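Local coordinates for 3-oxoadipate enol-lactonase (Burkholderia xenovorans, PDB 2XUA), which probably hydrolyses 3-oxoadipate enol-lactone to 3-oxoadipate, a step of catechol breakdown, as an enzyme of the alpha/beta hydrolase fold, at residues N33-D38 / L99-L104; K141-G146 / D182-A187; A153-W158 / M173-F178; R157-D162 / S246-A251. All blocks are in the same frame, centred on the assembly; numbering follows the deposited sequence.

Contact 1 (N33-D38 / L99-L104). With SHF (laevulinic acid), chain C.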
# COMPACT_ATOMS: atom_id res chain seq x y z
N ASN B 33 -6.72 -10.48 6.48
CA ASN B 33 -6.74 -10.14 5.05
C ASN B 33 -7.08 -11.38 4.17
O ASN B 33 -7.04 -12.54 4.60
CB ASN B 33 -5.35 -9.72 4.54
CG ASN B 33 -4.68 -8.62 5.37
OD1 ASN B 33 -3.46 -8.43 5.30
ND2 ASN B 33 -5.44 -7.93 6.17
N SER B 34 -7.42 -11.09 2.93
CA SER B 34 -7.59 -12.11 1.87
C SER B 34 -6.25 -12.61 1.36
O SER B 34 -5.23 -11.87 1.37
CB SER B 34 -8.30 -11.43 0.69
OG SER B 34 -8.85 -12.46 -0.18
N LEU B 35 -6.23 -13.84 0.82
CA LEU B 35 -5.09 -14.30 0.04
C LEU B 35 -4.65 -13.31 -1.06
O LEU B 35 -5.46 -12.86 -1.84
CB LEU B 35 -5.41 -15.68 -0.59
CG LEU B 35 -4.34 -16.36 -1.40
CD1 LEU B 35 -3.19 -16.75 -0.49
CD2 LEU B 35 -5.01 -17.56 -2.05
N GLY B 36 -3.33 -13.03 -1.16
CA GLY B 36 -2.77 -12.14 -2.18
C GLY B 36 -3.01 -10.66 -1.87
O GLY B 36 -2.85 -9.83 -2.75
N THR B 37 -3.37 -10.31 -0.61
CA THR B 37 -3.49 -8.88 -0.24
C THR B 37 -2.55 -8.60 0.92
O THR B 37 -1.99 -9.52 1.50
CB THR B 37 -4.92 -8.48 0.17
OG1 THR B 37 -5.26 -9.18 1.37
CG2 THR B 37 -5.93 -8.89 -0.92
N ASP B 38 -2.39 -7.34 1.27
CA ASP B 38 -1.71 -7.02 2.50
C ASP B 38 -2.62 -6.10 3.30
O ASP B 38 -3.76 -5.87 2.92
CB ASP B 38 -0.34 -6.42 2.25
CG ASP B 38 -0.36 -5.00 1.72
OD1 ASP B 38 -1.44 -4.46 1.49
OD2 ASP B 38 0.73 -4.40 1.54
N LEU B 99 -11.73 -11.32 5.88
CA LEU B 99 -12.27 -11.42 4.56
C LEU B 99 -11.62 -12.60 3.85
O LEU B 99 -10.43 -12.72 3.83
CB LEU B 99 -12.07 -10.13 3.75
CG LEU B 99 -12.92 -10.03 2.47
CD1 LEU B 99 -13.43 -8.60 2.22
CD2 LEU B 99 -12.23 -10.55 1.24
N SER B 100 -12.48 -13.46 3.26
CA SER B 100 -12.08 -14.71 2.60
C SER B 100 -11.26 -15.67 3.47
O SER B 100 -11.80 -16.12 4.47
CB SER B 100 -11.45 -14.48 1.20
OG SER B 100 -11.61 -15.74 0.50
N MSE B 101 -10.00 -15.98 3.15
CA MSE B 101 -9.17 -16.76 4.16
C MSE B 101 -9.12 -16.07 5.55
O MSE B 101 -8.97 -16.75 6.55
CB MSE B 101 -7.75 -17.00 3.72
CG MSE B 101 -6.90 -15.76 3.84
SE MSE B 101 -5.15 -16.09 3.28
CE MSE B 101 -4.52 -17.36 4.68
N GLY B 102 -9.31 -14.74 5.59
CA GLY B 102 -9.44 -14.06 6.89
C GLY B 102 -10.72 -14.44 7.61
O GLY B 102 -10.73 -14.66 8.83
N GLY B 103 -11.82 -14.54 6.85
CA GLY B 103 -13.11 -14.98 7.43
C GLY B 103 -12.98 -16.41 7.90
O GLY B 103 -13.46 -16.74 8.99
N LEU B 104 -12.33 -17.25 7.08
CA LEU B 104 -12.02 -18.68 7.45
C LEU B 104 -11.22 -18.81 8.78
O LEU B 104 -11.60 -19.58 9.71
CB LEU B 104 -11.31 -19.35 6.25
CG LEU B 104 -10.92 -20.84 6.39
CD1 LEU B 104 -12.12 -21.74 6.55
CD2 LEU B 104 -9.99 -21.30 5.25
C4 SHF C . -6.93 -15.14 -3.95
C5 SHF C . -7.44 -14.20 -2.86
C3 SHF C . -7.83 -16.26 -4.49
C2 SHF C . -9.37 -16.11 -4.35
C1 SHF C . -10.15 -16.97 -5.44
O4 SHF C . -5.79 -14.96 -4.43
O1 SHF C . -10.50 -16.32 -6.44
OH1 SHF C . -10.47 -18.19 -5.24
O HOH W 1 -9.98 -14.98 -1.66
O HOH W 2 -8.45 -15.47 0.83
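Leu35 and Met101, here selenomethionine, make the apolar part of this buried contact. Met101 SE lies 3.9 Å from Leu35 CB and 3.5 Å from Leu35 N. Ser34 packs against two neighbours at once: its OG approaches Ser100 CB (3.6 Å), and its CB approaches Leu99 CD2. The weakly polar contact is a CA-H...O approach, from Ser34 CA to Leu99 O.

Residues 99-104 run from strand 94-99 into helix 101-112 through a sharp turn. This turn fits the nucleophile elbow (GxSxG) of alpha/beta hydrolases, with Ser100 probably the nucleophile at its apex in strained backbone geometry (phi 55°, psi -116°).

Two waters carry the polar chemistry. One joins Ser34 OG (3.1 Å) and Ser100 OG (2.8 Å). The other accepts from Leu35 N and from Met101 N, each 2.8 Å away, two backbone N-H groups converging as in the oxyanion hole of this fold. Within the loop, Ser34 O accepts from both Thr37 N and Thr37 OG1 (2.7 Å), both bonds closing the type II turn from Ser34 to Thr37. Leu35 and Ser34 also line the laevulinic acid pocket, where Leu35 CD2 comes within 3.6 Å of the ligand's O4.

Contact 2 (K141-G146 / D182-A187). With SHF (laevulinic acid), chain C.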
# COMPACT_ATOMS: atom_id res chain seq x y z
N LYS B 141 0.74 -23.07 -10.39
CA LYS B 141 0.94 -21.91 -11.22
C LYS B 141 1.76 -20.85 -10.48
O LYS B 141 2.69 -20.28 -11.04
CB LYS B 141 -0.39 -21.35 -11.69
CG LYS B 141 -0.25 -20.40 -12.88
CD LYS B 141 -1.58 -19.80 -13.34
CE LYS B 141 -1.44 -19.29 -14.80
NZ LYS B 141 -1.95 -20.30 -15.79
N ALA B 142 1.44 -20.62 -9.21
CA ALA B 142 2.11 -19.55 -8.49
C ALA B 142 3.58 -19.92 -8.40
O ALA B 142 4.45 -19.09 -8.70
CB ALA B 142 1.50 -19.37 -7.14
N ARG B 143 3.83 -21.19 -7.98
CA ARG B 143 5.20 -21.69 -7.72
C ARG B 143 6.09 -21.80 -8.94
O ARG B 143 7.29 -21.56 -8.85
CB ARG B 143 5.19 -23.05 -6.95
CG ARG B 143 4.71 -22.88 -5.53
CD ARG B 143 5.18 -23.95 -4.51
NE ARG B 143 4.09 -24.84 -4.29
CZ ARG B 143 3.49 -25.09 -3.14
NH1 ARG B 143 3.86 -24.57 -1.97
NH2 ARG B 143 2.51 -25.94 -3.19
N THR B 144 5.50 -22.07 -10.11
CA THR B 144 6.29 -22.40 -11.31
C THR B 144 6.24 -21.36 -12.37
O THR B 144 7.02 -21.40 -13.34
CB THR B 144 5.86 -23.75 -11.94
OG1 THR B 144 4.54 -23.66 -12.47
CG2 THR B 144 5.88 -24.84 -10.87
N GLU B 145 5.34 -20.39 -12.21
CA GLU B 145 5.14 -19.35 -13.23
C GLU B 145 5.14 -17.93 -12.63
O GLU B 145 5.32 -16.94 -13.35
CB GLU B 145 3.84 -19.58 -14.02
CG GLU B 145 3.85 -20.73 -14.96
CD GLU B 145 2.57 -20.81 -15.76
OE1 GLU B 145 2.06 -21.93 -15.94
OE2 GLU B 145 2.04 -19.76 -16.16
N GLY B 146 4.96 -17.83 -11.31
CA GLY B 146 5.04 -16.54 -10.63
C GLY B 146 3.69 -15.81 -10.68
O GLY B 146 2.72 -16.31 -11.21
N ASP B 182 5.06 -12.96 -2.07
CA ASP B 182 6.00 -14.05 -2.23
C ASP B 182 5.24 -15.28 -2.84
O ASP B 182 4.21 -15.71 -2.31
CB ASP B 182 6.55 -14.42 -0.88
CG ASP B 182 7.63 -15.50 -0.97
OD1 ASP B 182 8.79 -15.13 -0.93
OD2 ASP B 182 7.32 -16.70 -1.03
N LYS B 183 5.73 -15.83 -3.95
CA LYS B 183 4.96 -16.90 -4.63
C LYS B 183 4.84 -18.19 -3.82
O LYS B 183 3.80 -18.84 -3.87
CB LYS B 183 5.50 -17.15 -6.05
CG LYS B 183 6.77 -17.91 -6.16
CD LYS B 183 7.34 -17.68 -7.53
CE LYS B 183 8.85 -17.61 -7.43
NZ LYS B 183 9.36 -18.10 -8.73
N GLU B 184 5.90 -18.53 -3.08
CA GLU B 184 5.89 -19.70 -2.17
C GLU B 184 4.95 -19.43 -1.01
O GLU B 184 4.13 -20.31 -0.66
CB GLU B 184 7.33 -20.03 -1.64
CG GLU B 184 7.34 -21.17 -0.64
CD GLU B 184 6.63 -22.44 -1.12
OE1 GLU B 184 6.13 -23.20 -0.27
OE2 GLU B 184 6.55 -22.69 -2.36
N GLY B 185 5.00 -18.20 -0.47
CA GLY B 185 4.07 -17.79 0.60
C GLY B 185 2.63 -17.93 0.16
O GLY B 185 1.79 -18.44 0.87
N TYR B 186 2.34 -17.44 -1.03
CA TYR B 186 0.98 -17.50 -1.60
C TYR B 186 0.54 -18.97 -1.82
O TYR B 186 -0.51 -19.39 -1.36
CB TYR B 186 0.99 -16.78 -2.94
CG TYR B 186 -0.34 -16.76 -3.63
CD1 TYR B 186 -1.26 -15.72 -3.40
CD2 TYR B 186 -0.71 -17.80 -4.51
CE1 TYR B 186 -2.49 -15.67 -4.07
CE2 TYR B 186 -1.97 -17.78 -5.16
CZ TYR B 186 -2.85 -16.72 -4.95
OH TYR B 186 -4.09 -16.69 -5.57
N ALA B 187 1.34 -19.74 -2.54
CA ALA B 187 1.04 -21.17 -2.69
C ALA B 187 0.86 -21.89 -1.33
O ALA B 187 -0.05 -22.72 -1.17
CB ALA B 187 2.15 -21.83 -3.51
C4 SHF C . -6.93 -15.14 -3.95
C5 SHF C . -7.44 -14.20 -2.86
C3 SHF C . -7.83 -16.26 -4.49
C2 SHF C . -9.37 -16.11 -4.35
C1 SHF C . -10.15 -16.97 -5.44
O4 SHF C . -5.79 -14.96 -4.43
O1 SHF C . -10.50 -16.32 -6.44
OH1 SHF C . -10.47 -18.19 -5.24
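Arg143, Lys183 and Ala142 cover most of the surface in this antiparallel helix pair of the cap domain; the axes of 141-145 and 183-187 approach to 8.3 Å, their N-to-C directions 162° apart. Arg143 lies across the start of helix 183-195 with Ala187 CB over one face of its guanidinium, and its CG touches the same methyl at 3.4 Å. At the edge of that group, NH1 forms a salt bridge to Glu184 OE1 (3.1 Å), met on the syn side. The N-H...O angle is only 136°, while the guanidinium and carboxylate planes are 21° apart. Arg143 NH2 forms a salt bridge with Glu191, about two turns beyond Glu184 on the same helix, which helps fix the rotation of the group.

Lys183 has CG between its backbone N and carbonyl carbon, and its aliphatic chain passes over the end of helix 132-145. There CD meets Ala142 O at 3.4 Å and Gly146 CA at 4.0 Å.

Ala142 points its methyl into the interface, between Ala187 CB and the ring of Tyr186, whose CD2 is 3.8 Å from Ala142 CB. At the far end of that ring, Tyr186 OH donates a hydrogen bond of 2.7 Å to O4 of laevulinic acid.

Contact 3 (A153-W158 / M173-F178). With SHF (laevulinic acid), chain C.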
# COMPACT_ATOMS: atom_id res chain seq x y z
N ALA B 153 -5.79 -13.92 -13.94
CA ALA B 153 -6.87 -14.85 -13.70
C ALA B 153 -7.60 -14.51 -12.42
O ALA B 153 -8.81 -14.64 -12.36
CB ALA B 153 -6.34 -16.28 -13.61
N VAL B 154 -6.85 -14.09 -11.40
CA VAL B 154 -7.44 -13.90 -10.05
C VAL B 154 -8.16 -12.59 -9.86
O VAL B 154 -9.28 -12.57 -9.35
CB VAL B 154 -6.41 -14.14 -8.89
CG1 VAL B 154 -7.02 -13.75 -7.52
CG2 VAL B 154 -5.95 -15.58 -8.93
N LEU B 155 -7.55 -11.50 -10.30
CA LEU B 155 -8.13 -10.15 -10.07
C LEU B 155 -9.53 -9.91 -10.57
O LEU B 155 -10.32 -9.25 -9.92
CB LEU B 155 -7.19 -9.05 -10.60
CG LEU B 155 -6.10 -8.61 -9.62
CD1 LEU B 155 -5.64 -9.69 -8.66
CD2 LEU B 155 -4.88 -8.02 -10.37
N PRO B 156 -9.86 -10.44 -11.75
CA PRO B 156 -11.22 -10.27 -12.20
C PRO B 156 -12.20 -10.99 -11.32
O PRO B 156 -13.40 -10.68 -11.39
CB PRO B 156 -11.21 -10.90 -13.62
CG PRO B 156 -9.77 -10.69 -14.05
CD PRO B 156 -9.03 -11.08 -12.79
N ARG B 157 -11.74 -11.93 -10.49
CA ARG B 157 -12.69 -12.57 -9.57
C ARG B 157 -12.98 -11.71 -8.34
O ARG B 157 -13.83 -12.06 -7.51
CB ARG B 157 -12.15 -13.94 -9.14
CG ARG B 157 -12.22 -14.96 -10.32
CD ARG B 157 -11.23 -16.13 -10.09
NE ARG B 157 -11.58 -16.97 -8.94
CZ ARG B 157 -12.66 -17.77 -8.85
NH1 ARG B 157 -13.57 -17.84 -9.85
NH2 ARG B 157 -12.84 -18.51 -7.75
N TRP B 158 -12.26 -10.60 -8.19
CA TRP B 158 -12.33 -9.80 -6.96
C TRP B 158 -13.24 -8.60 -7.11
O TRP B 158 -13.78 -8.12 -6.12
CB TRP B 158 -10.93 -9.28 -6.62
CG TRP B 158 -10.04 -10.34 -6.03
CD1 TRP B 158 -10.25 -11.70 -5.93
CD2 TRP B 158 -8.76 -10.08 -5.43
NE1 TRP B 158 -9.14 -12.31 -5.34
CE2 TRP B 158 -8.22 -11.32 -5.02
CE3 TRP B 158 -8.00 -8.91 -5.24
CZ2 TRP B 158 -6.98 -11.42 -4.43
CZ3 TRP B 158 -6.78 -9.01 -4.63
CH2 TRP B 158 -6.27 -10.27 -4.24
N MSE B 173 -3.21 -0.50 -7.55
CA MSE B 173 -2.57 -0.63 -6.25
C MSE B 173 -2.75 -2.01 -5.66
O MSE B 173 -1.84 -2.59 -5.04
CB MSE B 173 -3.16 0.44 -5.31
CG MSE B 173 -2.64 1.88 -5.73
SE MSE B 173 -3.48 3.10 -4.49
CE MSE B 173 -2.17 3.19 -2.98
N ILE B 174 -3.97 -2.52 -5.80
CA ILE B 174 -4.30 -3.88 -5.35
C ILE B 174 -3.45 -4.91 -6.14
O ILE B 174 -2.88 -5.87 -5.56
CB ILE B 174 -5.87 -4.11 -5.55
CG1 ILE B 174 -6.69 -3.29 -4.52
CG2 ILE B 174 -6.22 -5.55 -5.46
CD1 ILE B 174 -6.41 -3.64 -3.07
N ARG B 175 -3.34 -4.70 -7.46
CA ARG B 175 -2.55 -5.59 -8.31
C ARG B 175 -1.10 -5.51 -7.88
O ARG B 175 -0.42 -6.54 -7.88
CB ARG B 175 -2.67 -5.18 -9.77
CG ARG B 175 -1.83 -6.06 -10.76
CD ARG B 175 -2.09 -5.75 -12.27
NE ARG B 175 -1.27 -6.69 -13.03
CZ ARG B 175 -1.72 -7.77 -13.66
NH1 ARG B 175 -3.03 -8.04 -13.71
NH2 ARG B 175 -0.83 -8.59 -14.27
N ASP B 176 -0.62 -4.31 -7.49
CA ASP B 176 0.82 -4.22 -7.15
C ASP B 176 1.10 -5.08 -5.95
O ASP B 176 2.14 -5.75 -5.89
CB ASP B 176 1.28 -2.77 -6.88
CG ASP B 176 2.81 -2.60 -6.88
OD1 ASP B 176 3.47 -3.12 -7.79
OD2 ASP B 176 3.37 -1.93 -5.95
N VAL B 177 0.20 -5.10 -4.99
CA VAL B 177 0.42 -5.91 -3.78
C VAL B 177 0.33 -7.40 -4.14
O VAL B 177 1.18 -8.23 -3.72
CB VAL B 177 -0.66 -5.58 -2.72
CG1 VAL B 177 -0.63 -6.60 -1.56
CG2 VAL B 177 -0.44 -4.11 -2.23
N PHE B 178 -0.67 -7.72 -4.95
CA PHE B 178 -0.85 -9.14 -5.35
C PHE B 178 0.43 -9.64 -6.07
O PHE B 178 1.04 -10.61 -5.65
CB PHE B 178 -2.09 -9.25 -6.24
CG PHE B 178 -2.40 -10.65 -6.63
CD1 PHE B 178 -3.28 -11.40 -5.88
CD2 PHE B 178 -1.75 -11.24 -7.72
CE1 PHE B 178 -3.58 -12.73 -6.26
CE2 PHE B 178 -2.01 -12.59 -8.08
CZ PHE B 178 -2.92 -13.31 -7.34
C4 SHF C . -6.93 -15.14 -3.95
C5 SHF C . -7.44 -14.20 -2.86
C3 SHF C . -7.83 -16.26 -4.49
C2 SHF C . -9.37 -16.11 -4.35
C1 SHF C . -10.15 -16.97 -5.44
O4 SHF C . -5.79 -14.96 -4.43
O1 SHF C . -10.50 -16.32 -6.44
OH1 SHF C . -10.47 -18.19 -5.24
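This is a buried, wholly apolar contact inside the cap, where the end of helix 147-154 and the 3-10 turn after it pack on helix 168-179. No hydrogen bond crosses it, and Phe178 is the residue on which most of the side chains converge. Leu155 CD1 sits over one face of the Phe178 ring, a CH-pi contact 4.1 Å from the centroid and 18° off the normal. The same methyl also lies above the rim of the Trp158 ring, filling the angle between the two aromatics. Phe178 in turn directs its edge at the face of Trp158 in an offset edge-to-face pair, centroids 5.6 Å apart and planes at 79°. Its CG stands anti to the backbone N (chi1 -177°), a setting that sends the ring out from the helix to both Trp158 and Val154.

Val154 meets the far end of the phenyl group, CG1 lying 3.8 Å from Phe178 CE1. The other branch of Leu155, CD2, rests on the aliphatic part of Arg175, 3.6 Å from its CG; the charged end of that arginine is bound by Asp152. Ile174 CG2 abuts the edge of the indole, 3.6 Å from Trp158 CZ3.

Beyond the packing, the two segments line the ligand pocket. Arg157 NE donates to O1 of the laevulinic acid carboxyl group (2.8 Å), with a weak second bond from NH2 to OH1, while Val154, Trp158 and Phe178 flank its ketone end. The arrangement is that of a helical cap closing over an alpha/beta hydrolase active site.

Contact 4 (R157-D162 / S246-A251). With SHF (laevulinic acid), chain C.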
# COMPACT_ATOMS: atom_id res chain seq x y z
N ARG B 157 -11.74 -11.93 -10.49
CA ARG B 157 -12.69 -12.57 -9.57
C ARG B 157 -12.98 -11.71 -8.34
O ARG B 157 -13.83 -12.06 -7.51
CB ARG B 157 -12.15 -13.94 -9.14
CG ARG B 157 -12.22 -14.96 -10.32
CD ARG B 157 -11.23 -16.13 -10.09
NE ARG B 157 -11.58 -16.97 -8.94
CZ ARG B 157 -12.66 -17.77 -8.85
NH1 ARG B 157 -13.57 -17.84 -9.85
NH2 ARG B 157 -12.84 -18.51 -7.75
N TRP B 158 -12.26 -10.60 -8.19
CA TRP B 158 -12.33 -9.80 -6.96
C TRP B 158 -13.24 -8.60 -7.11
O TRP B 158 -13.78 -8.12 -6.12
CB TRP B 158 -10.93 -9.28 -6.62
CG TRP B 158 -10.04 -10.34 -6.03
CD1 TRP B 158 -10.25 -11.70 -5.93
CD2 TRP B 158 -8.76 -10.08 -5.43
NE1 TRP B 158 -9.14 -12.31 -5.34
CE2 TRP B 158 -8.22 -11.32 -5.02
CE3 TRP B 158 -8.00 -8.91 -5.24
CZ2 TRP B 158 -6.98 -11.42 -4.43
CZ3 TRP B 158 -6.78 -9.01 -4.63
CH2 TRP B 158 -6.27 -10.27 -4.24
N PHE B 159 -13.41 -8.10 -8.33
CA PHE B 159 -14.28 -6.92 -8.53
C PHE B 159 -15.16 -7.16 -9.71
O PHE B 159 -14.75 -7.91 -10.60
CB PHE B 159 -13.39 -5.69 -8.83
CG PHE B 159 -12.43 -5.36 -7.71
CD1 PHE B 159 -12.89 -4.79 -6.54
CD2 PHE B 159 -11.09 -5.67 -7.81
CE1 PHE B 159 -12.02 -4.47 -5.47
CE2 PHE B 159 -10.22 -5.36 -6.76
CZ PHE B 159 -10.71 -4.72 -5.57
N THR B 160 -16.35 -6.53 -9.75
CA THR B 160 -17.16 -6.60 -10.98
C THR B 160 -16.39 -5.87 -12.09
O THR B 160 -15.49 -5.05 -11.80
CB THR B 160 -18.56 -5.98 -10.79
OG1 THR B 160 -18.41 -4.59 -10.44
CG2 THR B 160 -19.29 -6.73 -9.65
N ALA B 161 -16.66 -6.26 -13.34
CA ALA B 161 -16.09 -5.59 -14.52
C ALA B 161 -16.27 -4.08 -14.45
O ALA B 161 -15.37 -3.30 -14.82
CB ALA B 161 -16.74 -6.12 -15.83
N ASP B 162 -17.43 -3.65 -14.00
CA ASP B 162 -17.72 -2.23 -14.04
C ASP B 162 -16.84 -1.49 -13.02
O ASP B 162 -16.34 -0.41 -13.30
CB ASP B 162 -19.17 -2.01 -13.66
CG ASP B 162 -19.54 -0.51 -13.56
OD1 ASP B 162 -19.27 0.27 -14.51
OD2 ASP B 162 -20.10 -0.14 -12.52
N SER B 246 -15.45 -7.08 -1.22
CA SER B 246 -16.60 -6.20 -1.03
C SER B 246 -16.34 -5.00 -0.13
O SER B 246 -17.05 -4.00 -0.21
CB SER B 246 -17.83 -6.98 -0.51
OG SER B 246 -17.70 -7.37 0.83
N ASN B 247 -15.34 -5.12 0.73
CA ASN B 247 -15.02 -3.95 1.61
C ASN B 247 -14.38 -2.80 0.80
O ASN B 247 -14.28 -1.66 1.29
CB ASN B 247 -14.04 -4.38 2.71
CG ASN B 247 -12.67 -4.63 2.17
OD1 ASN B 247 -12.50 -5.51 1.32
ND2 ASN B 247 -11.68 -3.81 2.59
N ILE B 248 -13.87 -3.11 -0.38
CA ILE B 248 -13.44 -2.10 -1.34
C ILE B 248 -14.51 -1.65 -2.32
O ILE B 248 -14.84 -0.47 -2.40
CB ILE B 248 -12.20 -2.54 -2.08
CG1 ILE B 248 -11.06 -2.46 -1.08
CG2 ILE B 248 -11.83 -1.53 -3.22
CD1 ILE B 248 -9.78 -3.02 -1.63
N GLU B 249 -15.07 -2.60 -3.07
CA GLU B 249 -16.11 -2.25 -4.02
C GLU B 249 -17.35 -1.57 -3.39
O GLU B 249 -17.91 -0.67 -3.97
CB GLU B 249 -16.47 -3.47 -4.92
CG GLU B 249 -17.58 -3.11 -5.94
CD GLU B 249 -17.57 -4.07 -7.15
OE1 GLU B 249 -16.65 -4.95 -7.20
OE2 GLU B 249 -18.48 -3.94 -8.01
N ARG B 250 -17.81 -2.01 -2.21
CA ARG B 250 -18.91 -1.36 -1.56
C ARG B 250 -18.42 -0.96 -0.20
O ARG B 250 -19.03 -1.33 0.83
CB ARG B 250 -20.03 -2.35 -1.27
CG ARG B 250 -20.86 -2.82 -2.38
CD ARG B 250 -21.03 -1.88 -3.43
NE ARG B 250 -22.35 -1.32 -3.38
CZ ARG B 250 -23.09 -1.04 -4.45
NH1 ARG B 250 -22.66 -1.26 -5.68
NH2 ARG B 250 -24.30 -0.52 -4.26
N ALA B 251 -17.34 -0.18 -0.17
CA ALA B 251 -16.71 0.26 1.10
C ALA B 251 -17.67 0.87 2.09
O ALA B 251 -17.74 0.47 3.24
CB ALA B 251 -15.56 1.20 0.80
C4 SHF C . -6.93 -15.14 -3.95
C5 SHF C . -7.44 -14.20 -2.86
C3 SHF C . -7.83 -16.26 -4.49
C2 SHF C . -9.37 -16.11 -4.35
C1 SHF C . -10.15 -16.97 -5.44
O4 SHF C . -5.79 -14.96 -4.43
O1 SHF C . -10.50 -16.32 -6.44
OH1 SHF C . -10.47 -18.19 -5.24
O HOH W 3 -16.13 -6.73 -5.37
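Thr160 and Glu249 are joined by two hydrogen bonds, one to each carboxylate oxygen. The backbone N of Thr160 donates to the syn lone pair of Glu249 OE1 (3.0 Å, N-H...O angle 160°). Its hydroxyl OG1 donates to OE2, also on the syn side but 21° out of the carboxylate plane, at a short 2.5 Å. OG1 of Thr160 stands between its backbone N and carbonyl carbon (chi1 61°), near enough to N for one carboxylate to take both donors. OE1 gains a further donor in a water 2.6 Å away that also donates to Trp158 O, so three bonds fix the rotation of the carboxylate and probably stabilise its charge.

Thr160 is the N-cap of helix 161-166, its OG1 reaching weakly to Tyr163 N. Through this pair the cap is tied to the hydrolase core, because helix 246-249 follows strand 236-240 and the loop holding His244, the likely histidine of a Ser-His-Asp triad.

Outside the polar centre, the side chains of Phe159 and Glu249 run alongside each other, pointing opposite ways, and OE1 lies at the ring edge. Farther along that ring, Phe159 CE1 meets Ile248 CG2 at 3.7 Å. The rings of Tyr163 and Phe159 meet, and Ile248 extends the packing to Val170 and Ile174 of helix 168-179 and to Val169 of the second subunit.

Overall arrangement
Contact 1 lies at the heart of the hydrolase core, its centre about 3 Å from that of the chain, whereas contact 2 is the most peripheral at about 19 Å and is partly exposed. Their chemistry follows: waters bridge the loop and the helix start of contact 1, a salt bridge edges contact 2, contact 3 is apolar and contact 4 pairs a carboxylate with a threonine. Contacts 3 and 4 share Arg157 and Trp158, and Ile174 packs on Ile248 between them. Contact 3 is nested within the chain loop closed by contact 2. All four include residues that touch laevulinic acid, held between core and cap; contacts 3 and 4 also reach the second subunit.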